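Local coordinates for hypothetical protein BP2299 (Bordetella pertussis Tohama I, PDB 2FQP) that is of unknown function but folds as a small zinc-binding cupin domain, a double-stranded beta-helix that assembles with a second copy of itself, at residues Y40-M45 and F89-I94. Residues are numbered along the deposited sequence; the frame is centred on the assembly and turned at random.
Sequences YVVVPM and FVEIEI. With ACT (acetate ion), chain F.
The Y40 ring meets the carboxylate of E91 at a slant: CE2 of Y40 lies 3.6 Å from OE2 of E91, and the two planes are turned 60° apart. At the edge of the same ring, in its plane, lies OXT of an acetate, probably from the crystallisation liquor; Y40 OH donates to it at 2.7 Å, and Y69 OH is also hydrogen-bonded to the ion. H36, a zinc ligand, stacks on Y40 and touches E91; the E91 side chain comes about 4 Å from the zinc, which H34, H36 and H77 bind. The F89 ring takes V42 CG1 obliquely, 4.0 Å from F89 CD1, and the acetate methyl also approaches obliquely. F89 and Y40 both hold CG between the backbone N and the carbonyl carbon (chi1 65° and 67°), which sets each ring over its own strand, on the face shared with V42 and E91. This face looks into the cupin barrel, a double-stranded beta-helix, and the two segments are neighbouring antiparallel strands of one of its sheets, their axes 4.5 Å apart. Four backbone hydrogen bonds fix the register, two in the V41–I92 pair and two in V43–V90; the longest, V90 N to V43 O, measures 3.0 Å and is nearly straight at the hydrogen. On the reverse face V41, V43, V90 and I92 form an apolar layer, in which I92 CD1 reaches across to 3.7 Å from V43 CG2. Selenomethionine M45 lays CG 4.0 Å from V90 CG2. I92 packs on I92 of the second subunit and V41 on its V18.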
loop_
_atom_site.group_PDB
_atom_site.type_symbol
_atom_site.label_atom_id
_atom_site.label_comp_id
_atom_site.label_asym_id
_atom_site.label_seq_id
_atom_site.Cartn_x
_atom_site.Cartn_y
_atom_site.Cartn_z
ATOM N N TYR A 40 -11.703 -0.055 -3.059
ATOM C CA TYR A 40 -10.280 0.299 -3.095
ATOM C C TYR A 40 -9.623 0.282 -1.736
ATOM O O TYR A 40 -10.307 0.317 -0.714
ATOM C CB TYR A 40 -10.056 1.635 -3.827
ATOM C CG TYR A 40 -10.617 2.872 -3.141
ATOM C CD1 TYR A 40 -11.973 3.177 -3.206
ATOM C CD2 TYR A 40 -9.781 3.753 -2.471
ATOM C CE1 TYR A 40 -12.478 4.344 -2.613
ATOM C CE2 TYR A 40 -10.283 4.916 -1.865
ATOM C CZ TYR A 40 -11.642 5.205 -1.955
ATOM O OH TYR A 40 -12.189 6.357 -1.339
ATOM N N VAL A 41 -8.301 0.124 -1.759
ATOM C CA VAL A 41 -7.462 0.175 -0.594
ATOM C C VAL A 41 -6.512 1.358 -0.676
ATOM O O VAL A 41 -5.962 1.604 -1.710
ATOM C CB VAL A 41 -6.635 -1.146 -0.461
ATOM C CG1 VAL A 41 -5.678 -1.033 0.681
ATOM C CG2 VAL A 41 -7.578 -2.361 -0.304
ATOM N N VAL A 42 -6.379 2.127 0.418
ATOM C CA VAL A 42 -5.460 3.230 0.466
ATOM C C VAL A 42 -4.326 2.824 1.394
ATOM O O VAL A 42 -4.581 2.471 2.551
ATOM C CB VAL A 42 -6.171 4.518 0.991
ATOM C CG1 VAL A 42 -5.182 5.660 1.214
ATOM C CG2 VAL A 42 -7.311 4.928 0.054
ATOM N N VAL A 43 -3.098 2.828 0.874
ATOM C CA VAL A 43 -1.914 2.694 1.712
ATOM C C VAL A 43 -1.184 4.038 1.765
ATOM O O VAL A 43 -0.517 4.411 0.815
ATOM C CB VAL A 43 -0.924 1.628 1.158
ATOM C CG1 VAL A 43 0.230 1.468 2.126
ATOM C CG2 VAL A 43 -1.613 0.252 0.924
ATOM N N PRO A 44 -1.340 4.787 2.868
ATOM C CA PRO A 44 -0.629 6.048 2.937
ATOM C C PRO A 44 0.884 5.882 2.976
ATOM O O PRO A 44 1.390 4.972 3.640
ATOM C CB PRO A 44 -1.138 6.661 4.254
ATOM C CG PRO A 44 -2.396 5.968 4.530
ATOM C CD PRO A 44 -2.148 4.571 4.075
HETATM N N MSE A 45 1.589 6.755 2.274
HETATM C CA MSE A 45 3.058 6.764 2.257
HETATM C C MSE A 45 3.605 7.929 3.078
HETATM O O MSE A 45 4.807 8.057 3.257
HETATM C CB MSE A 45 3.571 6.835 0.824
HETATM C CG MSE A 45 3.196 5.720 -0.100
HETATM SE SE MSE A 45 3.573 3.917 0.596
HETATM C CE MSE A 45 5.381 4.248 0.918
ATOM N N PHE A 89 0.040 8.765 -1.335
ATOM C CA PHE A 89 -0.558 7.476 -1.035
ATOM C C PHE A 89 -0.641 6.593 -2.264
ATOM O O PHE A 89 -0.593 7.071 -3.402
ATOM C CB PHE A 89 -1.923 7.555 -0.291
ATOM C CG PHE A 89 -3.068 8.192 -1.068
ATOM C CD1 PHE A 89 -3.793 7.462 -2.044
ATOM C CD2 PHE A 89 -3.535 9.461 -0.722
ATOM C CE1 PHE A 89 -4.887 8.063 -2.707
ATOM C CE2 PHE A 89 -4.620 10.029 -1.358
ATOM C CZ PHE A 89 -5.287 9.350 -2.357
ATOM N N VAL A 90 -0.706 5.292 -1.995
ATOM C CA VAL A 90 -0.879 4.285 -3.001
ATOM C C VAL A 90 -2.317 3.760 -2.892
ATOM O O VAL A 90 -2.759 3.358 -1.814
ATOM C CB VAL A 90 0.171 3.147 -2.880
ATOM C CG1 VAL A 90 -0.162 1.985 -3.832
ATOM C CG2 VAL A 90 1.559 3.708 -3.197
ATOM N N GLU A 91 -3.023 3.818 -4.016
ATOM C CA GLU A 91 -4.402 3.407 -4.100
ATOM C C GLU A 91 -4.515 2.121 -4.931
ATOM O O GLU A 91 -4.029 2.055 -6.049
ATOM C CB GLU A 91 -5.255 4.532 -4.714
ATOM C CG GLU A 91 -6.752 4.373 -4.492
ATOM C CD GLU A 91 -7.502 5.722 -4.721
ATOM O OE1 GLU A 91 -7.833 6.011 -5.871
ATOM O OE2 GLU A 91 -7.670 6.491 -3.757
ATOM N N ILE A 92 -5.143 1.101 -4.347
ATOM C CA ILE A 92 -5.274 -0.234 -4.973
ATOM C C ILE A 92 -6.741 -0.484 -5.255
ATOM O O ILE A 92 -7.532 -0.691 -4.332
ATOM C CB ILE A 92 -4.740 -1.368 -4.070
ATOM C CG1 ILE A 92 -3.265 -1.178 -3.755
ATOM C CG2 ILE A 92 -4.914 -2.735 -4.747
ATOM C CD1 ILE A 92 -2.995 -0.768 -2.346
ATOM N N GLU A 93 -7.119 -0.399 -6.522
ATOM C CA GLU A 93 -8.515 -0.576 -6.905
ATOM C C GLU A 93 -8.694 -2.041 -7.313
ATOM O O GLU A 93 -7.860 -2.612 -8.047
ATOM C CB GLU A 93 -8.920 0.361 -8.041
ATOM C CG GLU A 93 -8.865 1.841 -7.717
ATOM C CD GLU A 93 -9.330 2.627 -8.893
ATOM O OE1 GLU A 93 -8.510 2.825 -9.812
ATOM O OE2 GLU A 93 -10.522 2.982 -8.940
ATOM N N ILE A 94 -9.801 -2.625 -6.867
ATOM C CA ILE A 94 -10.069 -4.044 -7.070
ATOM C C ILE A 94 -11.059 -4.203 -8.205
ATOM O O ILE A 94 -12.187 -3.721 -8.124
ATOM C CB ILE A 94 -10.643 -4.680 -5.765
ATOM C CG1 ILE A 94 -9.746 -4.380 -4.560
ATOM C CG2 ILE A 94 -10.854 -6.162 -5.939
ATOM C CD1 ILE A 94 -8.297 -4.703 -4.759
HETATM C C ACT F . -9.455 8.301 0.402
HETATM O O ACT F . -9.852 8.091 1.575
HETATM O OXT ACT F . -10.176 7.950 -0.577
HETATM C CH3 ACT F . -8.152 8.989 0.182
#